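GEO10716p1 (Drosophila melanogaster, PDB 7BTG) probably removes phosphate from phosphoarginine, as a member of the low molecular weight protein tyrosine phosphatase family. Local coordinates at residues F83-N87 / E121-D125. The protein carries 1 engineered substitution. Residues are numbered along the deposited sequence; the frame is centred on the assembly and turned at random.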
ATOM      1  N   PHE A  83       4.281  -0.910  -3.785  1.00 23.92           N
ATOM      2  CA  PHE A  83       4.005  -2.104  -3.000  1.00 25.88           C
ATOM      3  C   PHE A  83       2.675  -2.705  -3.427  1.00 26.76           C
ATOM      4  O   PHE A  83       1.646  -2.024  -3.395  1.00 26.18           O
ATOM      5  CB  PHE A  83       3.986  -1.782  -1.508  1.00 27.43           C
ATOM      6  CG  PHE A  83       5.349  -1.462  -0.952  1.00 31.25           C
ATOM      7  CD1 PHE A  83       6.367  -2.405  -1.011  1.00 32.12           C
ATOM      8  CD2 PHE A  83       5.614  -0.231  -0.385  1.00 30.25           C
ATOM      9  CE1 PHE A  83       7.619  -2.125  -0.524  1.00 33.31           C
ATOM     10  CE2 PHE A  83       6.864   0.054   0.109  1.00 32.32           C
ATOM     11  CZ  PHE A  83       7.866  -0.902   0.050  1.00 32.47           C
ATOM     12  N   ALA A  84       2.713  -3.969  -3.833  1.00 28.17           N
ATOM     13  CA  ALA A  84       1.522  -4.777  -4.045  1.00 27.70           C
ATOM     14  C   ALA A  84       1.088  -5.456  -2.750  1.00 27.35           C
ATOM     15  O   ALA A  84       1.906  -5.764  -1.880  1.00 29.41           O
ATOM     16  CB  ALA A  84       1.805  -5.842  -5.113  1.00 27.52           C
ATOM     17  N   MET A  85      -0.215  -5.693  -2.621  1.00 27.63           N
ATOM     18  CA  MET A  85      -0.712  -6.492  -1.502  1.00 29.89           C
ATOM     19  C   MET A  85      -0.726  -7.978  -1.822  1.00 30.80           C
ATOM     20  O   MET A  85      -0.538  -8.805  -0.915  1.00 30.41           O
ATOM     21  CB  MET A  85      -2.126  -6.043  -1.118  1.00 23.94           C
ATOM     22  CG  MET A  85      -2.226  -4.570  -0.870  1.00 25.40           C
ATOM     23  SD  MET A  85      -1.301  -4.087   0.649  1.00 29.97           S
ATOM     24  CE  MET A  85      -0.874  -2.412   0.189  1.00 25.93           C
ATOM     25  N   ASP A  86      -0.901  -8.295  -3.108  1.00 28.87           N
ATOM     26  CA  ASP A  86      -1.228  -9.588  -3.700  1.00 36.26           C
ATOM     27  C   ASP A  86      -0.187  -9.969  -4.734  1.00 34.79           C
ATOM     28  O   ASP A  86       0.409  -9.107  -5.388  1.00 30.26           O
ATOM     29  CB  ASP A  86      -2.568  -9.547  -4.485  1.00 32.91           C
ATOM     30  CG  ASP A  86      -3.724  -9.737  -3.623  1.00 34.50           C
ATOM     31  OD1 ASP A  86      -3.561 -10.524  -2.667  1.00 47.90           O
ATOM     32  OD2 ASP A  86      -4.769  -9.106  -3.879  1.00 36.68           O
ATOM     33  N   ASN A  87      -0.076 -11.267  -4.989  1.00 28.69           N
ATOM     34  CA  ASN A  87       0.718 -11.652  -6.141  1.00 32.28           C
ATOM     35  C   ASN A  87      -0.029 -11.359  -7.431  1.00 31.84           C
ATOM     36  O   ASN A  87       0.593 -11.095  -8.465  1.00 33.10           O
ATOM     37  CB  ASN A  87       1.113 -13.115  -6.049  1.00 31.05           C
ATOM     38  CG  ASN A  87       2.290 -13.430  -6.933  1.00 46.19           C
ATOM     39  OD1 ASN A  87       2.181 -14.202  -7.898  1.00 50.80           O
ATOM     40  ND2 ASN A  87       3.426 -12.807  -6.636  1.00 37.28           N
ATOM     41  N   GLU A 121       2.885 -13.704   3.986  1.00 38.96           N
ATOM     42  CA  GLU A 121       3.284 -12.789   2.919  1.00 33.92           C
ATOM     43  C   GLU A 121       2.094 -12.030   2.329  1.00 30.70           C
ATOM     44  O   GLU A 121       2.218 -10.858   1.950  1.00 29.71           O
ATOM     45  CB  GLU A 121       3.955 -13.597   1.808  1.00 31.40           C
ATOM     46  CG  GLU A 121       5.435 -13.507   1.673  1.00 43.21           C
ATOM     47  CD  GLU A 121       5.866 -13.904   0.273  1.00 44.85           C
ATOM     48  OE1 GLU A 121       5.210 -14.790  -0.332  1.00 39.70           O
ATOM     49  OE2 GLU A 121       6.839 -13.310  -0.237  1.00 56.89           O
ATOM     50  N   ILE A 122       0.957 -12.700   2.184  1.00 26.88           N
ATOM     51  CA  ILE A 122      -0.131 -12.226   1.331  1.00 33.34           C
ATOM     52  C   ILE A 122      -1.127 -11.410   2.153  1.00 29.68           C
ATOM     53  O   ILE A 122      -1.725 -11.908   3.108  1.00 29.21           O
ATOM     54  CB  ILE A 122      -0.844 -13.404   0.636  1.00 32.49           C
ATOM     55  CG1 ILE A 122       0.150 -14.324  -0.070  1.00 30.36           C
ATOM     56  CG2 ILE A 122      -1.835 -12.889  -0.388  1.00 32.98           C
ATOM     57  CD1 ILE A 122       0.857 -13.667  -1.249  1.00 34.83           C
ATOM     58  N   ILE A 123      -1.364 -10.177   1.738  1.00 31.77           N
ATOM     59  CA  ILE A 123      -2.337  -9.319   2.392  1.00 29.12           C
ATOM     60  C   ILE A 123      -3.632  -9.393   1.597  1.00 27.21           C
ATOM     61  O   ILE A 123      -3.739  -8.804   0.521  1.00 32.33           O
ATOM     62  CB  ILE A 123      -1.800  -7.893   2.514  1.00 24.24           C
ATOM     63  CG1 ILE A 123      -0.405  -7.984   3.122  1.00 27.77           C
ATOM     64  CG2 ILE A 123      -2.715  -7.069   3.368  1.00 29.43           C
ATOM     65  CD1 ILE A 123       0.152  -6.718   3.656  1.00 24.13           C
ATOM     66  N   GLU A 124      -4.615 -10.116   2.128  1.00 30.22           N
ATOM     67  CA  GLU A 124      -5.847 -10.426   1.411  1.00 33.84           C
ATOM     68  C   GLU A 124      -6.806  -9.246   1.377  1.00 31.15           C
ATOM     69  O   GLU A 124      -6.926  -8.483   2.342  1.00 26.85           O
ATOM     70  CB  GLU A 124      -6.569 -11.611   2.057  1.00 34.75           C
ATOM     71  CG  GLU A 124      -5.689 -12.820   2.356  1.00 39.66           C
ATOM     72  CD  GLU A 124      -5.427 -13.682   1.129  1.00 50.81           C
ATOM     73  OE1 GLU A 124      -5.177 -13.110   0.037  1.00 47.42           O
ATOM     74  OE2 GLU A 124      -5.485 -14.933   1.259  1.00 53.89           O
ATOM     75  N   ASP A 125      -7.516  -9.120   0.250  1.00 28.79           N
ATOM     76  CA  ASP A 125      -8.571  -8.128   0.046  1.00 27.19           C
ATOM     77  C   ASP A 125      -9.691  -8.310   1.061  1.00 31.22           C
ATOM     78  O   ASP A 125     -10.368  -9.341   1.032  1.00 31.69           O
ATOM     79  CB  ASP A 125      -9.150  -8.249  -1.366  1.00 29.49           C
ATOM     80  CG  ASP A 125     -10.084  -7.108  -1.708  1.00 30.78           C
ATOM     81  OD1 ASP A 125     -10.443  -6.308  -0.806  1.00 31.32           O
ATOM     82  OD2 ASP A 125     -10.448  -6.996  -2.888  1.00 28.84           O
TER
HETATM   83  O   HOH W   1       1.854  -8.492   0.837  1.00 28.10           O
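Met85 O is gripped by two donors. Ile123 N donates a backbone hydrogen bond of 3.1 Å to Met85 O, with an N-H...O angle of 158°. A bridging water also donates to Met85 O at 3.0 Å and to Glu121 O at 2.6 Å. The water thus ties the carbonyl to the segment 121-125 a second time, two residues before Ile123.

Beside this bond the side chains of Met85 and Ile123 meet at their roots, CB to CB at 4.1 Å. The rest of Met85 bends at chi2 (-68°) and leads away, packing on Phe5, Ser7 and Ala17. Both residues are buried.

The Asp86 carboxylate approaches segment 121-125. Asp86 OD1 lies 3.7 Å from the methyl CG2 of Ile122, and the two side chains cross at about a right angle. The same Asp86 OD1 is 4.1 Å from Glu124 OE1, a pair of like charges. Arg13 probably offsets this: its NH1 forms a salt bridge with Asp86 OD2 and a hydrogen bond with Ile123 O. One guanidinium nitrogen therefore joins both segments.

Arg13 closes the family's CX5R P-loop sequence, whose first position, usually cysteine, is Ser7 here. The contact thus lies beside the probable phosphate-binding site. A phosphate ion, probably from the crystallisation liquor, lies about 6 Å from the Met85 side chain and may mark the pocket. Here the turn from strand 81-84 of the parallel sheet into helix 87-99 meets the loop between strand 107-110 and helix 133-154. Arg13 begins helix 13-27, and Gln141 of helix 133-154 hydrogen-bonds to Ile122 O through NE2.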